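Putative 3-hydroxybutyryl-CoA dehydratase (Rhodopseudomonas palustris, PDB 3HIN) probably acts as a lyase of the enoyl-CoA hydratase/isomerase family, interconverting 3-hydroxyacyl-CoA and enoyl-CoA thioesters by loss or addition of water. Local coordinates at residues 11-16 against 45-50; 15-20 against 31-36; 24-29 against 204-209; 109-114 against 126-131. All blocks are in the same frame, centred on the assembly; numbering follows the deposited sequence.

Contact 1 of 4, residues 11-16 against 45-50; sequences TIADPS and MAALKD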
loop_
_atom_site.group_PDB
_atom_site.type_symbol
_atom_site.label_atom_id
_atom_site.label_comp_id
_atom_site.label_asym_id
_atom_site.label_seq_id
_atom_site.Cartn_x
_atom_site.Cartn_y
_atom_site.Cartn_z
ATOM N N THR A 11 25.926 -8.495 -1.829
ATOM C CA THR A 11 26.706 -9.039 -0.714
ATOM C C THR A 11 27.150 -10.458 -1.056
ATOM O O THR A 11 26.428 -11.209 -1.753
ATOM C CB THR A 11 25.935 -8.919 0.635
ATOM O OG1 THR A 11 24.582 -8.507 0.365
ATOM C CG2 THR A 11 26.612 -7.822 1.514
ATOM N N ILE A 12 28.357 -10.806 -0.632
ATOM C CA ILE A 12 28.865 -12.100 -1.020
ATOM C C ILE A 12 28.297 -13.207 -0.097
ATOM O O ILE A 12 28.276 -13.032 1.112
ATOM C CB ILE A 12 30.439 -12.095 -1.070
ATOM C CG1 ILE A 12 30.937 -11.056 -2.098
ATOM C CG2 ILE A 12 30.976 -13.503 -1.356
ATOM C CD1 ILE A 12 30.349 -11.201 -3.617
ATOM N N ALA A 13 27.887 -14.351 -0.653
ATOM C CA ALA A 13 27.372 -15.429 0.192
ATOM C C ALA A 13 28.463 -15.877 1.156
ATOM O O ALA A 13 29.643 -15.912 0.767
ATOM C CB ALA A 13 26.928 -16.579 -0.648
ATOM N N ASP A 14 28.063 -16.235 2.388
ATOM C CA ASP A 14 28.911 -17.063 3.285
ATOM C C ASP A 14 28.326 -18.477 3.463
ATOM O O ASP A 14 27.621 -18.768 4.433
ATOM C CB ASP A 14 29.087 -16.435 4.671
ATOM C CG ASP A 14 29.968 -17.295 5.619
ATOM O OD1 ASP A 14 30.165 -16.885 6.770
ATOM O OD2 ASP A 14 30.444 -18.398 5.256
ATOM N N PRO A 15 28.615 -19.346 2.533
ATOM C CA PRO A 15 28.060 -20.678 2.562
ATOM C C PRO A 15 28.433 -21.496 3.836
ATOM O O PRO A 15 27.832 -22.541 4.085
ATOM C CB PRO A 15 28.684 -21.344 1.309
ATOM C CG PRO A 15 29.935 -20.532 1.036
ATOM C CD PRO A 15 29.525 -19.132 1.404
ATOM N N SER A 16 29.405 -21.048 4.627
ATOM C CA SER A 16 29.777 -21.816 5.797
ATOM C C SER A 16 28.712 -21.626 6.849
ATOM O O SER A 16 28.720 -22.335 7.843
ATOM C CB SER A 16 31.109 -21.368 6.379
ATOM O OG SER A 16 30.932 -20.128 7.108
ATOM N N MET A 45 22.079 -14.822 4.574
ATOM C CA MET A 45 20.983 -14.475 3.694
ATOM C C MET A 45 21.368 -14.590 2.245
ATOM O O MET A 45 20.589 -15.125 1.444
ATOM C CB MET A 45 20.422 -13.092 4.080
ATOM C CG MET A 45 19.677 -13.149 5.444
ATOM S SD MET A 45 18.056 -14.004 5.300
ATOM C CE MET A 45 17.284 -12.616 4.486
ATOM N N ALA A 46 22.563 -14.115 1.887
ATOM C CA ALA A 46 23.041 -14.257 0.498
ATOM C C ALA A 46 23.264 -15.719 0.109
ATOM O O ALA A 46 22.883 -16.152 -0.996
ATOM C CB ALA A 46 24.277 -13.435 0.261
ATOM N N ALA A 47 23.858 -16.491 1.020
ATOM C CA ALA A 47 24.042 -17.937 0.812
ATOM C C ALA A 47 22.695 -18.600 0.645
ATOM O O ALA A 47 22.594 -19.474 -0.172
ATOM C CB ALA A 47 24.774 -18.617 1.988
ATOM N N LEU A 48 21.721 -18.222 1.478
ATOM C CA LEU A 48 20.335 -18.697 1.368
ATOM C C LEU A 48 19.691 -18.422 -0.006
ATOM O O LEU A 48 19.192 -19.307 -0.649
ATOM C CB LEU A 48 19.474 -18.043 2.464
ATOM C CG LEU A 48 18.023 -18.505 2.580
ATOM C CD1 LEU A 48 17.990 -20.057 2.661
ATOM C CD2 LEU A 48 17.272 -17.885 3.831
ATOM N N LYS A 49 19.728 -17.194 -0.454
ATOM C CA LYS A 49 19.228 -16.858 -1.752
ATOM C C LYS A 49 19.842 -17.748 -2.844
ATOM O O LYS A 49 19.134 -18.235 -3.738
ATOM C CB LYS A 49 19.592 -15.417 -2.007
ATOM C CG LYS A 49 18.988 -14.790 -3.232
ATOM C CD LYS A 49 19.379 -13.297 -3.232
ATOM C CE LYS A 49 19.533 -12.765 -4.635
ATOM N NZ LYS A 49 18.199 -12.194 -5.015
ATOM N N ASP A 50 21.159 -17.938 -2.756
ATOM C CA ASP A 50 21.883 -18.826 -3.656
ATOM C C ASP A 50 21.313 -20.225 -3.672
ATOM O O ASP A 50 21.086 -20.756 -4.743
ATOM C CB ASP A 50 23.370 -18.916 -3.291
ATOM C CG ASP A 50 24.189 -17.759 -3.841
ATOM O OD1 ASP A 50 23.572 -16.866 -4.505
ATOM O OD2 ASP A 50 25.442 -17.729 -3.592
#

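Contact 2 of 4, residues 15-20 against 31-36; sequences PSTLVV and LNRPKK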
loop_
_atom_site.group_PDB
_atom_site.type_symbol
_atom_site.label_atom_id
_atom_site.label_comp_id
_atom_site.label_asym_id
_atom_site.label_seq_id
_atom_site.Cartn_x
_atom_site.Cartn_y
_atom_site.Cartn_z
ATOM N N PRO A 15 28.615 -19.346 2.533
ATOM C CA PRO A 15 28.060 -20.678 2.562
ATOM C C PRO A 15 28.433 -21.496 3.836
ATOM O O PRO A 15 27.832 -22.541 4.085
ATOM C CB PRO A 15 28.684 -21.344 1.309
ATOM C CG PRO A 15 29.935 -20.532 1.036
ATOM C CD PRO A 15 29.525 -19.132 1.404
ATOM N N SER A 16 29.405 -21.048 4.627
ATOM C CA SER A 16 29.777 -21.816 5.797
ATOM C C SER A 16 28.712 -21.626 6.849
ATOM O O SER A 16 28.720 -22.335 7.843
ATOM C CB SER A 16 31.109 -21.368 6.379
ATOM O OG SER A 16 30.932 -20.128 7.108
ATOM N N THR A 17 27.807 -20.652 6.656
ATOM C CA THR A 17 26.725 -20.408 7.636
ATOM C C THR A 17 25.530 -21.324 7.369
ATOM O O THR A 17 24.512 -21.147 7.966
ATOM C CB THR A 17 26.174 -18.941 7.581
ATOM O OG1 THR A 17 25.669 -18.685 6.267
ATOM C CG2 THR A 17 27.252 -17.944 7.909
ATOM N N LEU A 18 25.640 -22.293 6.466
ATOM C CA LEU A 18 24.453 -23.101 6.058
ATOM C C LEU A 18 24.978 -24.508 5.950
ATOM O O LEU A 18 26.134 -24.660 5.652
ATOM C CB LEU A 18 23.902 -22.683 4.672
ATOM C CG LEU A 18 23.182 -21.329 4.597
ATOM C CD1 LEU A 18 22.657 -21.119 3.188
ATOM C CD2 LEU A 18 22.054 -21.154 5.649
ATOM N N VAL A 19 24.154 -25.516 6.237
ATOM C CA VAL A 19 24.503 -26.866 5.935
ATOM C C VAL A 19 23.441 -27.451 5.036
ATOM O O VAL A 19 22.304 -27.689 5.479
ATOM C CB VAL A 19 24.592 -27.717 7.208
ATOM C CG1 VAL A 19 24.550 -29.256 6.810
ATOM C CG2 VAL A 19 25.837 -27.301 8.069
ATOM N N VAL A 20 23.832 -27.709 3.803
ATOM C CA VAL A 20 22.933 -28.051 2.711
ATOM C C VAL A 20 23.111 -29.511 2.285
ATOM O O VAL A 20 24.217 -29.939 1.890
ATOM C CB VAL A 20 23.267 -27.183 1.477
ATOM C CG1 VAL A 20 22.328 -27.498 0.339
ATOM C CG2 VAL A 20 23.263 -25.688 1.816
ATOM N N LEU A 31 20.263 -23.903 8.998
ATOM C CA LEU A 31 20.857 -22.652 9.448
ATOM C C LEU A 31 21.912 -23.040 10.491
ATOM O O LEU A 31 21.616 -23.748 11.473
ATOM C CB LEU A 31 19.802 -21.768 10.115
ATOM C CG LEU A 31 18.902 -20.870 9.234
ATOM C CD1 LEU A 31 18.650 -21.338 7.811
ATOM C CD2 LEU A 31 17.631 -20.529 9.961
ATOM N N ASN A 32 23.125 -22.543 10.266
ATOM C CA ASN A 32 24.274 -23.070 10.922
ATOM C C ASN A 32 25.143 -21.956 11.530
ATOM O O ASN A 32 26.294 -21.833 11.174
ATOM C CB ASN A 32 25.075 -23.912 9.928
ATOM C CG ASN A 32 26.222 -24.674 10.599
ATOM O OD1 ASN A 32 26.114 -25.093 11.753
ATOM N ND2 ASN A 32 27.338 -24.831 9.875
ATOM N N ARG A 33 24.581 -21.151 12.418
ATOM C CA ARG A 33 25.385 -20.216 13.221
ATOM C C ARG A 33 24.993 -20.473 14.649
ATOM O O ARG A 33 24.441 -19.626 15.312
ATOM C CB ARG A 33 25.146 -18.779 12.823
ATOM C CG ARG A 33 25.404 -18.499 11.414
ATOM C CD ARG A 33 25.181 -17.043 11.167
ATOM N NE ARG A 33 26.401 -16.344 11.572
ATOM C CZ ARG A 33 26.401 -15.101 12.038
ATOM N NH1 ARG A 33 27.542 -14.540 12.399
ATOM N NH2 ARG A 33 25.246 -14.443 12.165
ATOM N N PRO A 34 25.210 -21.709 15.108
ATOM C CA PRO A 34 24.648 -22.106 16.406
ATOM C C PRO A 34 25.148 -21.301 17.647
ATOM O O PRO A 34 24.399 -21.152 18.624
ATOM C CB PRO A 34 24.976 -23.618 16.489
ATOM C CG PRO A 34 26.138 -23.820 15.485
ATOM C CD PRO A 34 25.840 -22.844 14.384
ATOM N N LYS A 35 26.363 -20.756 17.592
ATOM C CA LYS A 35 26.909 -20.004 18.718
ATOM C C LYS A 35 26.117 -18.733 18.950
ATOM O O LYS A 35 26.109 -18.175 20.045
ATOM C CB LYS A 35 28.392 -19.684 18.506
ATOM C CG LYS A 35 29.255 -20.945 18.386
ATOM C CD LYS A 35 30.749 -20.695 18.764
ATOM C CE LYS A 35 31.476 -22.060 18.878
ATOM N NZ LYS A 35 32.419 -22.130 20.048
ATOM N N LYS A 36 25.480 -18.254 17.894
ATOM C CA LYS A 36 24.529 -17.168 18.039
ATOM C C LYS A 36 23.116 -17.540 17.612
ATOM O O LYS A 36 22.396 -16.721 17.037
ATOM C CB LYS A 36 25.035 -15.942 17.308
ATOM C CG LYS A 36 25.791 -16.261 16.066
ATOM C CD LYS A 36 27.163 -15.618 16.059
ATOM C CE LYS A 36 27.195 -14.285 16.789
ATOM N NZ LYS A 36 28.206 -13.390 16.195
#

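Contact 3 of 4, residues 24-29 against 204-209; sequences GPVLTI and LGNRVA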
loop_
_atom_site.group_PDB
_atom_site.type_symbol
_atom_site.label_atom_id
_atom_site.label_comp_id
_atom_site.label_asym_id
_atom_site.label_seq_id
_atom_site.Cartn_x
_atom_site.Cartn_y
_atom_site.Cartn_z
ATOM N N GLY A 24 16.984 -37.741 -0.890
ATOM C CA GLY A 24 16.017 -38.090 -1.930
ATOM C C GLY A 24 15.702 -36.815 -2.691
ATOM O O GLY A 24 16.602 -36.130 -3.127
ATOM N N PRO A 25 14.418 -36.464 -2.831
ATOM C CA PRO A 25 14.178 -35.283 -3.678
ATOM C C PRO A 25 13.981 -33.989 -2.849
ATOM O O PRO A 25 13.391 -33.012 -3.336
ATOM C CB PRO A 25 12.893 -35.680 -4.413
ATOM C CG PRO A 25 12.075 -36.331 -3.287
ATOM C CD PRO A 25 13.158 -37.149 -2.467
ATOM N N VAL A 26 14.425 -34.037 -1.592
ATOM C CA VAL A 26 14.325 -32.926 -0.663
ATOM C C VAL A 26 15.684 -32.257 -0.419
ATOM O O VAL A 26 16.646 -32.880 0.103
ATOM C CB VAL A 26 13.748 -33.370 0.699
ATOM C CG1 VAL A 26 13.478 -32.129 1.614
ATOM C CG2 VAL A 26 12.449 -34.148 0.461
ATOM N N LEU A 27 15.752 -30.995 -0.810
ATOM C CA LEU A 27 16.902 -30.144 -0.518
ATOM C C LEU A 27 16.778 -29.669 0.918
ATOM O O LEU A 27 15.820 -28.970 1.269
ATOM C CB LEU A 27 16.922 -28.966 -1.459
ATOM C CG LEU A 27 18.112 -27.994 -1.369
ATOM C CD1 LEU A 27 19.382 -28.643 -1.929
ATOM C CD2 LEU A 27 17.790 -26.678 -2.034
ATOM N N THR A 28 17.700 -30.088 1.771
ATOM C CA THR A 28 17.619 -29.631 3.124
ATOM C C THR A 28 18.614 -28.540 3.400
ATOM O O THR A 28 19.786 -28.666 3.001
ATOM C CB THR A 28 17.761 -30.780 4.144
ATOM O OG1 THR A 28 19.107 -31.258 4.171
ATOM C CG2 THR A 28 16.730 -31.894 3.789
ATOM N N ILE A 29 18.165 -27.516 4.126
ATOM C CA ILE A 29 18.946 -26.313 4.333
ATOM C C ILE A 29 19.038 -25.953 5.812
ATOM O O ILE A 29 18.105 -25.383 6.388
ATOM C CB ILE A 29 18.314 -25.120 3.614
ATOM C CG1 ILE A 29 18.311 -25.317 2.103
ATOM C CG2 ILE A 29 19.133 -23.864 3.937
ATOM C CD1 ILE A 29 17.572 -24.147 1.312
ATOM N N LEU A 204 6.932 -34.632 5.487
ATOM C CA LEU A 204 6.124 -33.743 4.663
ATOM C C LEU A 204 6.784 -33.456 3.342
ATOM O O LEU A 204 6.118 -33.441 2.327
ATOM C CB LEU A 204 5.786 -32.434 5.365
ATOM C CG LEU A 204 4.924 -32.624 6.619
ATOM C CD1 LEU A 204 4.706 -31.295 7.283
ATOM C CD2 LEU A 204 3.587 -33.163 6.275
ATOM N N GLY A 205 8.099 -33.239 3.327
ATOM C CA GLY A 205 8.778 -32.937 2.025
ATOM C C GLY A 205 8.685 -34.153 1.088
ATOM O O GLY A 205 8.400 -34.020 -0.104
ATOM N N ASN A 206 8.893 -35.357 1.622
ATOM C CA ASN A 206 8.689 -36.572 0.790
ATOM C C ASN A 206 7.265 -36.694 0.231
ATOM O O ASN A 206 7.076 -37.193 -0.917
ATOM C CB ASN A 206 9.081 -37.893 1.527
ATOM C CG ASN A 206 10.569 -37.983 1.788
ATOM O OD1 ASN A 206 11.002 -38.244 2.924
ATOM N ND2 ASN A 206 11.375 -37.727 0.731
ATOM N N ARG A 207 6.279 -36.230 1.014
ATOM C CA ARG A 207 4.864 -36.300 0.580
ATOM C C ARG A 207 4.536 -35.292 -0.539
ATOM O O ARG A 207 4.030 -35.695 -1.590
ATOM C CB ARG A 207 3.881 -36.247 1.789
ATOM C CG ARG A 207 2.408 -35.981 1.431
ATOM C CD ARG A 207 1.810 -37.225 0.695
ATOM N NE ARG A 207 0.451 -36.945 0.259
ATOM C CZ ARG A 207 0.109 -36.174 -0.779
ATOM N NH1 ARG A 207 1.035 -35.610 -1.518
ATOM N NH2 ARG A 207 -1.177 -35.984 -1.102
ATOM N N VAL A 208 4.881 -34.006 -0.353
ATOM C CA VAL A 208 4.667 -32.992 -1.398
ATOM C C VAL A 208 5.447 -33.381 -2.646
ATOM O O VAL A 208 5.048 -33.073 -3.777
ATOM C CB VAL A 208 4.997 -31.520 -0.943
ATOM C CG1 VAL A 208 4.145 -31.107 0.223
ATOM C CG2 VAL A 208 6.515 -31.379 -0.579
ATOM N N ALA A 209 6.530 -34.119 -2.441
ATOM C CA ALA A 209 7.389 -34.553 -3.572
ATOM C C ALA A 209 6.639 -35.390 -4.595
ATOM O O ALA A 209 7.066 -35.486 -5.747
ATOM C CB ALA A 209 8.567 -35.342 -3.053
#

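Contact 4 of 4, residues 109-114 against 126-131; sequences VIAALK and CAAHIR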
loop_
_atom_site.group_PDB
_atom_site.type_symbol
_atom_site.label_atom_id
_atom_site.label_comp_id
_atom_site.label_asym_id
_atom_site.label_seq_id
_atom_site.Cartn_x
_atom_site.Cartn_y
_atom_site.Cartn_z
ATOM N N VAL A 109 8.239 -25.123 0.343
ATOM C CA VAL A 109 9.235 -24.967 1.398
ATOM C C VAL A 109 8.598 -25.217 2.759
ATOM O O VAL A 109 7.550 -24.619 3.102
ATOM C CB VAL A 109 9.808 -23.579 1.366
ATOM C CG1 VAL A 109 10.881 -23.403 2.452
ATOM C CG2 VAL A 109 10.379 -23.292 -0.019
ATOM N N ILE A 110 9.241 -26.101 3.534
ATOM C CA ILE A 110 8.768 -26.445 4.844
ATOM C C ILE A 110 9.809 -25.966 5.846
ATOM O O ILE A 110 10.973 -26.292 5.700
ATOM C CB ILE A 110 8.534 -28.023 4.964
ATOM C CG1 ILE A 110 7.559 -28.505 3.868
ATOM C CG2 ILE A 110 8.001 -28.431 6.369
ATOM C CD1 ILE A 110 8.154 -29.501 2.951
ATOM N N ALA A 111 9.390 -25.261 6.885
ATOM C CA ALA A 111 10.327 -24.831 7.940
ATOM C C ALA A 111 10.116 -25.685 9.203
ATOM O O ALA A 111 8.982 -25.824 9.681
ATOM C CB ALA A 111 10.096 -23.345 8.251
ATOM N N ALA A 112 11.191 -26.280 9.713
ATOM C CA ALA A 112 11.142 -27.075 10.904
ATOM C C ALA A 112 11.495 -26.155 12.041
ATOM O O ALA A 112 12.616 -25.625 12.066
ATOM C CB ALA A 112 12.146 -28.285 10.774
ATOM N N LEU A 113 10.539 -25.865 12.932
ATOM C CA LEU A 113 10.767 -24.863 13.987
ATOM C C LEU A 113 11.067 -25.473 15.373
ATOM O O LEU A 113 10.440 -26.422 15.793
ATOM C CB LEU A 113 9.597 -23.891 14.053
ATOM C CG LEU A 113 9.135 -23.335 12.697
ATOM C CD1 LEU A 113 7.948 -22.421 12.969
ATOM C CD2 LEU A 113 10.237 -22.563 11.997
ATOM N N LYS A 114 12.078 -24.965 16.058
ATOM C CA LYS A 114 12.341 -25.370 17.455
ATOM C C LYS A 114 12.952 -24.164 18.137
ATOM O O LYS A 114 13.426 -23.297 17.440
ATOM C CB LYS A 114 13.359 -26.533 17.499
ATOM C CG LYS A 114 14.755 -26.202 16.917
ATOM C CD LYS A 114 15.555 -27.503 16.771
ATOM C CE LYS A 114 16.768 -27.255 15.894
ATOM N NZ LYS A 114 17.622 -28.497 15.632
ATOM N N CYS A 126 7.877 -17.232 8.266
ATOM C CA CYS A 126 6.627 -16.804 7.588
ATOM C C CYS A 126 6.645 -16.975 6.081
ATOM O O CYS A 126 5.572 -17.138 5.459
ATOM C CB CYS A 126 6.244 -15.362 7.944
ATOM S SG CYS A 126 5.604 -15.402 9.655
ATOM N N ALA A 127 7.841 -16.861 5.486
ATOM C CA ALA A 127 7.966 -16.942 4.054
ATOM C C ALA A 127 7.725 -18.357 3.591
ATOM O O ALA A 127 7.292 -18.549 2.446
ATOM C CB ALA A 127 9.335 -16.404 3.577
ATOM N N ALA A 128 7.992 -19.339 4.482
ATOM C CA ALA A 128 7.820 -20.758 4.162
ATOM C C ALA A 128 6.340 -21.027 3.938
ATOM O O ALA A 128 5.495 -20.269 4.419
ATOM C CB ALA A 128 8.302 -21.591 5.270
ATOM N N HIS A 129 6.036 -22.099 3.215
ATOM C CA HIS A 129 4.654 -22.476 2.950
ATOM C C HIS A 129 4.007 -23.244 4.043
ATOM O O HIS A 129 2.822 -23.090 4.265
ATOM C CB HIS A 129 4.574 -23.289 1.651
ATOM C CG HIS A 129 5.213 -22.580 0.533
ATOM N ND1 HIS A 129 6.341 -23.044 -0.098
ATOM C CD2 HIS A 129 4.967 -21.354 0.018
ATOM C CE1 HIS A 129 6.731 -22.156 -0.998
ATOM N NE2 HIS A 129 5.910 -21.122 -0.944
ATOM N N ILE A 130 4.774 -24.131 4.674
ATOM C CA ILE A 130 4.318 -24.953 5.826
ATOM C C ILE A 130 5.361 -24.829 6.940
ATOM O O ILE A 130 6.555 -24.823 6.690
ATOM C CB ILE A 130 4.217 -26.391 5.403
ATOM C CG1 ILE A 130 3.166 -26.550 4.286
ATOM C CG2 ILE A 130 3.970 -27.411 6.597
ATOM C CD1 ILE A 130 3.228 -27.939 3.650
ATOM N N ARG A 131 4.909 -24.774 8.176
ATOM C CA ARG A 131 5.817 -24.722 9.310
ATOM C C ARG A 131 5.396 -25.909 10.155
ATOM O O ARG A 131 4.168 -26.194 10.278
ATOM C CB ARG A 131 5.642 -23.370 10.073
ATOM C CG ARG A 131 6.261 -22.119 9.425
ATOM C CD ARG A 131 5.537 -20.796 9.827
ATOM N NE ARG A 131 4.167 -20.852 9.297
ATOM C CZ ARG A 131 3.864 -20.725 7.997
ATOM N NH1 ARG A 131 2.579 -20.897 7.573
ATOM N NH2 ARG A 131 4.808 -20.418 7.095
#

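Contact 1 of 4, residues 11-16 against 45-50
The N-terminal loop of a crotonase-like fold lies here against helix 42-51, and Ala13 is the residue that settles between Ala46, Ala47 and Asp50 on the side of the helix that meets the loop. Its methyl points at the helix and stands 3.5 Å from Ala47 N, with Ala47 CB at 4.0 Å from the same Ala13 CB. Ala46 CB, one residue earlier on the helix, touches Ala13 CA at 3.7 Å and Thr11 O at a like distance. Further along, Ala47 CB touches Asp14 O and Pro15 CA. Small side chains on both sides bring the two backbones close, 4.2 Å between Ala13 CA and Ala47 CA. Asp50, with CG anti to its own carbonyl carbon (chi1 -82°), lays OD2 beside Ala13 CB at 3.5 Å, a polar atom against a methyl. Asp14 turns its carboxylate away from the helix and closes an Asx turn: OD2 takes Ser16 N at 2.9 Å and Ser16 OG at 2.6 Å, both from one face of the carboxylate. A backbone bond between Asp14 and Gly43 ties the loop to the start of the same helix. The join between loop and helix residues 45-50 is thus one of close methyl-to-backbone packing, while Asp14 OD2 and the N and OG of Ser16 shape the turn that leads into strand 18-23.

Contact 2 of 4, residues 15-20 against 31-36
Leu18 and Leu31 face each other as an antiparallel non-hydrogen-bonded pair where strand 18-23 meets the end of strand 26-31. The two side chains run side by side in the same direction, Leu18 CD2 on Leu31 CD1 at 4.0 Å, and both are buried; Leu44 and Ala47 of helix 42-51 press on Leu18. Just beyond the pair, Asn32 N donates to Thr17 O at 3.0 Å, a bent bond (140° at the hydrogen) whose donor stands above the carbonyl plane. Thr17 is packed too: its CB meets Arg33 CG at 3.9 Å, and its CG2 lies along Arg33 CD and CG, while OG1 is bonded back to Asp14 O. Arg33 bends at chi3 (82°) and carries its guanidinium past the threonine methyl, where NH1 forms a salt bridge with Glu79 and NH2 one with Asp76 as well as a bond to Ala39 O; Lys36 CD lies above one face, toward its rim. Were Arg33 shortened to an alanine, Glu79 would probably lose its salt bridge, Asp76 would keep little more than a long, weak pairing with Lys36, and the Thr17 methyl would lose its aliphatic neighbour. The other side is looser, with Val19 and Ser16 exposed; Asn32, its CG anti to the backbone N (chi1 -172°), reaches across to them, ND2 3.4 Å from Val19 CG2 and 3.5 Å from Ser16 O. The aliphatic part of the arginine therefore serves the apolar packing, and its charged end links the loop after strand 26-31 to acidic residues farther along the chain.

Contact 3 of 4, residues 24-29 against 204-209
Val26, at the start of strand 26-31, directs its side chain at helix 197-208 and meets it where Gly205 offers bare backbone. From CB the valine forks. CG1, anti to the backbone N (chi1 -173°), makes no close approach to residues 204-209, and CG2, anti to the carbonyl carbon, is the branch that reaches the helix. The tip of CG2 rests 3.8 Å from Gly205 C and also touches the end of the Asn206 side chain, which crosses the valine at about a right angle. A CB on Gly205 would point at Val26 and crowd this methyl, so the absence of a side chain is consistent with the close approach, 6.2 Å between Val26 CA and Gly205 CA. One residue back, Pro25 turns its ring to Ala209: CG meets Ala209 CB at 3.7 Å, while CD touches the end of the Asn206 side chain, which crosses the proline too at about a right angle. Arg60 joins the two sides from outside, since it has a backbone bond with Pro25 and its NE donates to Ala209 O. Val63 and Leu202 add further apolar cover to Val26. The contact is one of shape, methyl and ring carbon on backbone, methyl and the Asn206 side chain, which seats helix 197-208 against the sheet near its edge hairpin.

Contact 4 of 4, residues 109-114 against 126-131
Ala111 CB and Ala128 CB meet at 3.9 Å against one face of the central sheet of the crotonase fold, where the chain enters strand 130-134; this strand and its parallel neighbour 109-113 are joined through helix 120-127 in a right-handed beta-alpha-beta crossover. Val109 CG1 also reaches Ala128 CB, and on the Ala111 face Leu113 CD1 packs along Arg131 CB at 3.8 Å. On the opposite face Ile110 and Ile130 lie side by side through their CG2 methyls. Parallel pairing follows: Ala111 N donates to Ile130 O at 2.9 Å, and Val109 O accepts both Ile130 N and His129 N. Beyond the alanines, Arg131 folds back at chi3 (-65°), so that NH2 bonds Ala128 O within its segment and Ala125 O of the preceding helix. At the outer edge His129, just before strand 130-134, reaches the first residue of strand 109-113. With CG anti to its carbonyl carbon (chi1 -53°), the ring turns its edge to Val109, and NE2 is bonded to Gln103 O. A leucine in place of His129 would probably leave both Val109 N and Gln103 O without their partner. The ring's grip on the strand is a nearly straight bond, Val109 N to His129 ND1 at 2.8 Å and 171°, with the donor close to the imidazole plane.

In the fold
Contacts 2, 3 and 4 all reach the six-stranded mixed sheet, and contact 1 fastens the chain leading into it. Contacts 1 and 2 overlap at Pro15 and Ser16, their centres about 11 Å apart; Leu18 CD1 bridges them by packing on Ala47. Strands 18-23 and 26-31 form the hairpin at one edge, with contact 2 at one end and contact 3 at the other, their centres about 20 Å apart. Contact 4 lies deeper, its centre about 4 Å from the centre of the chain, and its sequence falls between the segments of contact 3. Those two meet where Ile110 CD1 packs on Gly205, so helix 197-208 spans the sheet from edge hairpin to central strands, tying distant parts of the sequence into one core.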